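CCMAN5 (Cellulosimicrobium cellulans, PDB 2XSG) hydrolyses alpha-mannosides as a calcium-containing family 92 glycosidase, and probably removes the mannose that caps mannose-6-phosphate on yeast-made glycans. Local coordinates at residues G330-V335 / F382-A387; S377-F382 / D425-A430. One frame throughout, in Å; residues are numbered along the deposited sequence.

Contact 1. Residues G330-V335 / F382-A387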
ATOM      1  N   GLY A 330      12.241  -8.938  20.087  1.00  4.36           N
ATOM      2  CA  GLY A 330      12.741  -9.537  18.848  1.00  4.52           C
ATOM      3  C   GLY A 330      12.075 -10.838  18.426  1.00  4.00           C
ATOM      4  O   GLY A 330      12.694 -11.650  17.746  1.00  4.64           O
ATOM      5  N   THR A 331      10.817 -11.036  18.822  1.00  3.80           N
ATOM      6  CA  THR A 331      10.051 -12.222  18.444  1.00  2.64           C
ATOM      7  C   THR A 331       8.842 -11.881  17.559  1.00  2.77           C
ATOM      8  O   THR A 331       8.396 -10.741  17.516  1.00  2.53           O
ATOM      9  CB  THR A 331       9.566 -13.029  19.671  1.00  2.78           C
ATOM     10  OG1 THR A 331       8.633 -12.256  20.432  1.00  3.02           O
ATOM     11  CG2 THR A 331      10.741 -13.436  20.569  1.00  3.04           C
ATOM     12  N   TYR A 332       8.314 -12.887  16.867  1.00  2.66           N
ATOM     13  CA  TYR A 332       7.141 -12.731  16.015  1.00  2.99           C
ATOM     14  C   TYR A 332       6.297 -14.009  16.110  1.00  3.61           C
ATOM     15  O   TYR A 332       6.756 -15.022  16.641  1.00  3.30           O
ATOM     16  CB  TYR A 332       7.587 -12.432  14.573  1.00  3.35           C
ATOM     17  CG  TYR A 332       8.064 -13.634  13.776  1.00  3.30           C
ATOM     18  CD1 TYR A 332       9.400 -14.059  13.814  1.00  4.95           C
ATOM     19  CD2 TYR A 332       7.171 -14.348  12.970  1.00  3.25           C
ATOM     20  CE1 TYR A 332       9.829 -15.188  13.064  1.00  2.60           C
ATOM     21  CE2 TYR A 332       7.592 -15.451  12.219  1.00  4.09           C
ATOM     22  CZ  TYR A 332       8.917 -15.874  12.274  1.00  3.14           C
ATOM     23  OH  TYR A 332       9.288 -16.990  11.526  1.00  4.34           O
ATOM     24  N   ARG A 333       5.055 -13.976  15.631  1.00  3.96           N
ATOM     25  CA  ARG A 333       4.275 -15.202  15.603  1.00  4.36           C
ATOM     26  C   ARG A 333       4.175 -15.728  14.189  1.00  4.46           C
ATOM     27  O   ARG A 333       3.860 -14.989  13.261  1.00  4.09           O
ATOM     28  CB  ARG A 333       2.873 -15.038  16.206  1.00  5.00           C
ATOM     29  CG  ARG A 333       2.047 -16.342  16.063  1.00  7.51           C
ATOM     30  CD  ARG A 333       0.792 -16.358  16.889  1.00 12.03           C
ATOM     31  NE  ARG A 333       0.134 -15.074  16.799  1.00 17.68           N
ATOM     32  CZ  ARG A 333      -0.778 -14.734  15.894  1.00 15.89           C
ATOM     33  NH1 ARG A 333      -1.203 -15.601  14.979  1.00 16.39           N
ATOM     34  NH2 ARG A 333      -1.259 -13.507  15.934  1.00 12.08           N
ATOM     35  N   GLY A 334       4.449 -17.013  14.039  1.00  4.37           N
ATOM     36  CA  GLY A 334       4.469 -17.648  12.738  1.00  4.85           C
ATOM     37  C   GLY A 334       3.110 -18.207  12.395  1.00  5.13           C
ATOM     38  O   GLY A 334       2.269 -18.389  13.279  1.00  6.09           O
ATOM     39  N   VAL A 335       2.888 -18.484  11.114  1.00  5.72           N
ATOM     40  CA  VAL A 335       1.652 -19.133  10.661  1.00  5.79           C
ATOM     41  C   VAL A 335       1.434 -20.511  11.289  1.00  6.73           C
ATOM     42  O   VAL A 335       0.334 -21.045  11.218  1.00  6.76           O
ATOM     43  CB  VAL A 335       1.565 -19.214   9.103  1.00  6.20           C
ATOM     44  CG1 VAL A 335       1.319 -17.847   8.505  1.00  4.21           C
ATOM     45  CG2 VAL A 335       2.827 -19.832   8.513  1.00  5.29           C
ATOM     46  N   PHE A 382       7.028 -17.703   4.057  1.00  4.52           N
ATOM     47  CA  PHE A 382       6.904 -18.910   3.220  1.00  4.57           C
ATOM     48  C   PHE A 382       7.658 -20.107   3.812  1.00  5.13           C
ATOM     49  O   PHE A 382       7.215 -21.242   3.692  1.00  5.34           O
ATOM     50  CB  PHE A 382       7.319 -18.630   1.764  1.00  4.47           C
ATOM     51  CG  PHE A 382       6.200 -18.035   0.936  1.00  4.47           C
ATOM     52  CD1 PHE A 382       5.267 -18.853   0.317  1.00  4.39           C
ATOM     53  CD2 PHE A 382       6.039 -16.650   0.841  1.00  2.49           C
ATOM     54  CE1 PHE A 382       4.196 -18.309  -0.421  1.00  2.91           C
ATOM     55  CE2 PHE A 382       4.987 -16.107   0.108  1.00  3.25           C
ATOM     56  CZ  PHE A 382       4.058 -16.943  -0.515  1.00  2.15           C
ATOM     57  N   ALA A 383       8.783 -19.841   4.466  1.00  5.52           N
ATOM     58  CA  ALA A 383       9.550 -20.882   5.128  1.00  6.03           C
ATOM     59  C   ALA A 383       8.713 -21.508   6.252  1.00  6.85           C
ATOM     60  O   ALA A 383       8.753 -22.742   6.460  1.00  6.82           O
ATOM     61  CB  ALA A 383      10.841 -20.320   5.657  1.00  6.12           C
ATOM     62  N   ASP A 384       7.946 -20.661   6.941  1.00  6.79           N
ATOM     63  CA  ASP A 384       7.021 -21.087   7.992  1.00  7.44           C
ATOM     64  C   ASP A 384       5.866 -21.946   7.467  1.00  7.95           C
ATOM     65  O   ASP A 384       5.551 -22.988   8.067  1.00  8.63           O
ATOM     66  CB  ASP A 384       6.489 -19.885   8.787  1.00  7.51           C
ATOM     67  CG  ASP A 384       7.539 -19.274   9.709  1.00  7.97           C
ATOM     68  OD1 ASP A 384       8.612 -19.906   9.909  1.00  8.13           O
ATOM     69  OD2 ASP A 384       7.303 -18.152  10.220  1.00  7.11           O
ATOM     70  N   ALA A 385       5.246 -21.532   6.362  1.00  8.28           N
ATOM     71  CA  ALA A 385       4.235 -22.371   5.705  1.00  9.01           C
ATOM     72  C   ALA A 385       4.799 -23.763   5.408  1.00  9.33           C
ATOM     73  O   ALA A 385       4.165 -24.780   5.710  1.00  9.43           O
ATOM     74  CB  ALA A 385       3.713 -21.713   4.422  1.00  8.95           C
ATOM     75  N   GLU A 386       5.997 -23.805   4.839  1.00  9.87           N
ATOM     76  CA  GLU A 386       6.651 -25.072   4.536  1.00 10.91           C
ATOM     77  C   GLU A 386       6.906 -25.921   5.797  1.00 11.38           C
ATOM     78  O   GLU A 386       6.659 -27.134   5.799  1.00 11.54           O
ATOM     79  CB  GLU A 386       7.942 -24.814   3.744  1.00 10.78           C
ATOM     80  CG  GLU A 386       8.838 -26.015   3.560  1.00 12.34           C
ATOM     81  CD  GLU A 386       8.288 -27.033   2.574  1.00 12.33           C
ATOM     82  OE1 GLU A 386       7.206 -26.833   1.985  1.00 13.62           O
ATOM     83  OE2 GLU A 386       8.978 -28.028   2.364  1.00 13.93           O
ATOM     84  N   ALA A 387       7.383 -25.263   6.856  1.00 11.83           N
ATOM     85  CA  ALA A 387       7.674 -25.887   8.154  1.00 12.41           C
ATOM     86  C   ALA A 387       6.491 -26.609   8.807  1.00 12.75           C
ATOM     87  O   ALA A 387       6.697 -27.588   9.526  1.00 12.01           O
ATOM     88  CB  ALA A 387       8.254 -24.841   9.133  1.00 12.22           C
TER
HETATM   89  O   HOH W   1       4.952 -17.082   9.536  1.00  2.00           O

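Contact 2. Residues S377-F382 / D425-A430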
ATOM      1  N   SER A 377      11.640 -11.068   5.671  1.00  3.18           N
ATOM      2  CA  SER A 377      10.391 -11.409   6.360  1.00  3.14           C
ATOM      3  C   SER A 377       9.507 -12.251   5.456  1.00  3.04           C
ATOM      4  O   SER A 377       8.895 -13.239   5.902  1.00  2.88           O
ATOM      5  CB  SER A 377       9.662 -10.139   6.793  1.00  3.83           C
ATOM      6  OG  SER A 377      10.485  -9.375   7.665  1.00  4.49           O
ATOM      7  N   LEU A 378       9.448 -11.857   4.182  1.00  2.78           N
ATOM      8  CA  LEU A 378       8.649 -12.576   3.189  1.00  3.14           C
ATOM      9  C   LEU A 378       9.164 -14.012   3.042  1.00  2.98           C
ATOM     10  O   LEU A 378       8.373 -14.958   2.948  1.00  2.86           O
ATOM     11  CB  LEU A 378       8.689 -11.847   1.837  1.00  2.62           C
ATOM     12  CG  LEU A 378       7.865 -12.376   0.656  1.00  4.03           C
ATOM     13  CD1 LEU A 378       6.409 -12.621   1.044  1.00  2.00           C
ATOM     14  CD2 LEU A 378       7.981 -11.356  -0.500  1.00  3.81           C
ATOM     15  N   VAL A 379      10.493 -14.148   3.055  1.00  2.97           N
ATOM     16  CA  VAL A 379      11.156 -15.464   3.063  1.00  3.57           C
ATOM     17  C   VAL A 379      10.768 -16.310   4.288  1.00  3.43           C
ATOM     18  O   VAL A 379      10.420 -17.476   4.130  1.00  3.38           O
ATOM     19  CB  VAL A 379      12.690 -15.343   2.894  1.00  2.53           C
ATOM     20  CG1 VAL A 379      13.370 -16.672   3.141  1.00  3.81           C
ATOM     21  CG2 VAL A 379      13.027 -14.841   1.481  1.00  3.06           C
ATOM     22  N   TYR A 380      10.788 -15.719   5.482  1.00  3.20           N
ATOM     23  CA  TYR A 380      10.395 -16.433   6.707  1.00  4.06           C
ATOM     24  C   TYR A 380       8.949 -16.878   6.687  1.00  4.07           C
ATOM     25  O   TYR A 380       8.624 -17.958   7.196  1.00  4.54           O
ATOM     26  CB  TYR A 380      10.597 -15.569   7.947  1.00  4.11           C
ATOM     27  CG  TYR A 380      11.907 -15.750   8.631  1.00  5.38           C
ATOM     28  CD1 TYR A 380      13.086 -15.829   7.898  1.00  6.37           C
ATOM     29  CD2 TYR A 380      11.983 -15.835  10.026  1.00  7.77           C
ATOM     30  CE1 TYR A 380      14.307 -15.995   8.523  1.00  7.22           C
ATOM     31  CE2 TYR A 380      13.215 -16.000  10.669  1.00  6.48           C
ATOM     32  CZ  TYR A 380      14.364 -16.080   9.898  1.00  7.19           C
ATOM     33  OH  TYR A 380      15.586 -16.219  10.474  1.00  6.96           O
ATOM     34  N   LEU A 381       8.095 -16.041   6.101  1.00  3.86           N
ATOM     35  CA  LEU A 381       6.663 -16.317   6.020  1.00  4.18           C
ATOM     36  C   LEU A 381       6.375 -17.579   5.212  1.00  4.03           C
ATOM     37  O   LEU A 381       5.573 -18.419   5.635  1.00  4.12           O
ATOM     38  CB  LEU A 381       5.890 -15.114   5.463  1.00  3.03           C
ATOM     39  CG  LEU A 381       4.373 -15.323   5.381  1.00  3.84           C
ATOM     40  CD1 LEU A 381       3.792 -15.455   6.781  1.00  2.92           C
ATOM     41  CD2 LEU A 381       3.682 -14.211   4.617  1.00  3.97           C
ATOM     42  N   PHE A 382       7.028 -17.703   4.057  1.00  4.52           N
ATOM     43  CA  PHE A 382       6.904 -18.910   3.220  1.00  4.57           C
ATOM     44  C   PHE A 382       7.658 -20.107   3.812  1.00  5.13           C
ATOM     45  O   PHE A 382       7.215 -21.242   3.692  1.00  5.34           O
ATOM     46  CB  PHE A 382       7.319 -18.630   1.764  1.00  4.47           C
ATOM     47  CG  PHE A 382       6.200 -18.035   0.936  1.00  4.47           C
ATOM     48  CD1 PHE A 382       5.267 -18.853   0.317  1.00  4.39           C
ATOM     49  CD2 PHE A 382       6.039 -16.650   0.841  1.00  2.49           C
ATOM     50  CE1 PHE A 382       4.196 -18.309  -0.421  1.00  2.91           C
ATOM     51  CE2 PHE A 382       4.987 -16.107   0.108  1.00  3.25           C
ATOM     52  CZ  PHE A 382       4.058 -16.943  -0.515  1.00  2.15           C
ATOM     53  N   ASP A 425      18.380 -15.901   5.071  1.00 11.84           N
ATOM     54  CA  ASP A 425      18.213 -17.098   5.860  1.00 12.47           C
ATOM     55  C   ASP A 425      16.883 -17.777   5.532  1.00 11.64           C
ATOM     56  O   ASP A 425      15.856 -17.105   5.400  1.00 11.29           O
ATOM     57  CB  ASP A 425      18.328 -16.760   7.354  1.00 13.09           C
ATOM     58  CG  ASP A 425      18.239 -17.995   8.245  1.00 16.42           C
ATOM     59  OD1 ASP A 425      18.952 -19.000   7.961  1.00 18.99           O
ATOM     60  OD2 ASP A 425      17.448 -17.957   9.229  1.00 17.93           O
ATOM     61  N   ARG A 426      16.936 -19.109   5.373  1.00 10.85           N
ATOM     62  CA  ARG A 426      15.768 -19.975   5.140  1.00 10.18           C
ATOM     63  C   ARG A 426      15.141 -19.861   3.749  1.00 10.01           C
ATOM     64  O   ARG A 426      13.988 -20.246   3.548  1.00 10.55           O
ATOM     65  CB  ARG A 426      14.695 -19.787   6.224  1.00 10.33           C
ATOM     66  CG  ARG A 426      15.158 -20.206   7.613  1.00  9.86           C
ATOM     67  CD  ARG A 426      14.012 -20.864   8.350  1.00 13.28           C
ATOM     68  NE  ARG A 426      13.094 -19.884   8.884  1.00 12.12           N
ATOM     69  CZ  ARG A 426      11.812 -20.104   9.172  1.00 11.69           C
ATOM     70  NH1 ARG A 426      11.223 -21.291   8.959  1.00  7.28           N
ATOM     71  NH2 ARG A 426      11.111 -19.094   9.661  1.00 10.45           N
ATOM     72  N   LEU A 427      15.896 -19.351   2.786  1.00  9.31           N
ATOM     73  CA  LEU A 427      15.407 -19.281   1.400  1.00  9.19           C
ATOM     74  C   LEU A 427      15.168 -20.685   0.845  1.00  9.51           C
ATOM     75  O   LEU A 427      14.175 -20.918   0.159  1.00 10.16           O
ATOM     76  CB  LEU A 427      16.358 -18.482   0.510  1.00  8.36           C
ATOM     77  CG  LEU A 427      16.017 -18.287  -0.972  1.00  7.61           C
ATOM     78  CD1 LEU A 427      14.748 -17.455  -1.147  1.00  6.33           C
ATOM     79  CD2 LEU A 427      17.212 -17.649  -1.712  1.00  4.85           C
ATOM     80  N   ASP A 428      16.049 -21.632   1.171  1.00 10.19           N
ATOM     81  CA  ASP A 428      15.851 -23.022   0.732  1.00 10.66           C
ATOM     82  C   ASP A 428      14.495 -23.590   1.191  1.00 10.16           C
ATOM     83  O   ASP A 428      13.863 -24.321   0.447  1.00  9.49           O
ATOM     84  CB  ASP A 428      17.027 -23.943   1.137  1.00 10.94           C
ATOM     85  CG  ASP A 428      17.270 -23.992   2.653  1.00 13.34           C
ATOM     86  OD1 ASP A 428      16.628 -23.249   3.430  1.00 13.79           O
ATOM     87  OD2 ASP A 428      18.142 -24.778   3.075  1.00 15.57           O
ATOM     88  N   GLU A 429      14.061 -23.226   2.399  1.00 10.12           N
ATOM     89  CA  GLU A 429      12.742 -23.631   2.925  1.00 10.07           C
ATOM     90  C   GLU A 429      11.583 -22.884   2.271  1.00  9.65           C
ATOM     91  O   GLU A 429      10.520 -23.469   2.032  1.00  9.38           O
ATOM     92  CB  GLU A 429      12.634 -23.366   4.425  1.00 10.54           C
ATOM     93  CG  GLU A 429      13.329 -24.321   5.326  1.00 11.99           C
ATOM     94  CD  GLU A 429      13.100 -23.950   6.768  1.00 14.78           C
ATOM     95  OE1 GLU A 429      11.947 -24.100   7.254  1.00 14.69           O
ATOM     96  OE2 GLU A 429      14.075 -23.484   7.404  1.00 16.18           O
ATOM     97  N   ALA A 430      11.765 -21.584   2.035  1.00  8.59           N
ATOM     98  CA  ALA A 430      10.750 -20.777   1.380  1.00  8.16           C
ATOM     99  C   ALA A 430      10.426 -21.309  -0.022  1.00  8.40           C
ATOM    100  O   ALA A 430       9.270 -21.351  -0.425  1.00  8.37           O
ATOM    101  CB  ALA A 430      11.203 -19.299   1.312  1.00  7.49           C
TER

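Contact 1. Residues G330-V335 / F382-A387
Tyr332 and Asp384 reach toward each other from opposite directions, the tyrosine from strand 331-333 and the acid from the helix that ends at Ala387. The hydroxyl OH of Tyr332 donates to OD2 of Asp384 across 2.6 Å, entering on the syn lone pair of that oxygen. Ring and carboxylate lie nearly in one plane (14° apart), with OD2 at the edge of the ring, 3.4 Å from CE2 of Tyr332. Tyr332 has CG between its backbone N and carbonyl carbon (chi1 78°), which carries the ring off the strand toward the helix; Tyr347 stacks on it and His340, on the paired strand 339-341, meets it obliquely. The other carboxylate oxygen, OD1, forms a salt bridge with Arg426, so both oxygens are engaged and the group is held against rotation. Packing is close where the loop runs past the acid: CA of Gly334 is 3.8 Å from OD2 of Asp384. Beside it, CG2 of Val335 rests 3.7 Å from CB of Asp384, with the backbone N of Ala385 equally near. The contact is looser between the loop backbone and the acid, where a water takes the place of a direct bond. That water donates to OD2 of Asp384, 2.7 Å away, and accepts from N of Val335 at 3.0 Å. Only 172 Å² is covered between the two segments, although every residue that touches across is buried in the protein. This is a short two-stranded β-hairpin fastened by a buried Tyr-Asp bond to the last turns of a helix in the catalytic domain, which in family 92 is an (α/α)6 barrel.

Contact 2. Residues S377-F382 / D425-A430
NH2 of Arg426 is held between the Tyr380 ring and Asp384, its salt-bridge partner one turn further along the Tyr380 helix. It sits 3.4 Å from CD2 of Tyr380, above one ring face and displaced toward the rim. The guanidinium stands steeply on the ring (planes 78° apart) in a cation-pi contact, with CZ of Arg426 4.4 Å from the ring centroid. Bends at chi2 and chi3 bring NE and NH2 of Arg426 to the ring face, while NH1 makes a long, weak salt bridge to Glu429. OH of Tyr380 donates weakly to OD2 of Asp425, 2.8 Å away. With an alanine for this tyrosine, Asp425 would probably lose its hydroxyl partner and Arg426 its aromatic face, leaving Asp384 and Glu429 to hold the guanidinium. Deeper in, CB of Ala430 lies 3.4 Å from the carbonyl O of Val379 and 3.9 Å from CG1 of Val379. CG2 of Val379 meets CD1 of Leu427 at 4.1 Å, and CB of Phe382 meets CB of Ala430 at 4.0 Å. The small Ala430 thus lets helix 427-438 come close to helix 368-387, a packing consistent with the (α/α)6 barrel of family 92 catalytic domains.

In the fold
From the N terminus, the chain first passes through the β-rich region, then enters the catalytic domain and lays down the hairpin strand 331-333. Contact 1 closes a loop of 46 residues, bringing the end of helix 368-387 back to that strand after helix 353-366. Before this loop is complete the chain has entered contact 2, which closes 42 residues, including helix 409-418, when the start of helix 427-438 returns to the same helix. The two closures therefore cross. They share Phe382 and an acid-arginine pair, and between them the Tyr332 hydroxyl packs against both Tyr380 and Arg426. Hairpin and helix 427-438 are tied through helix 368-387.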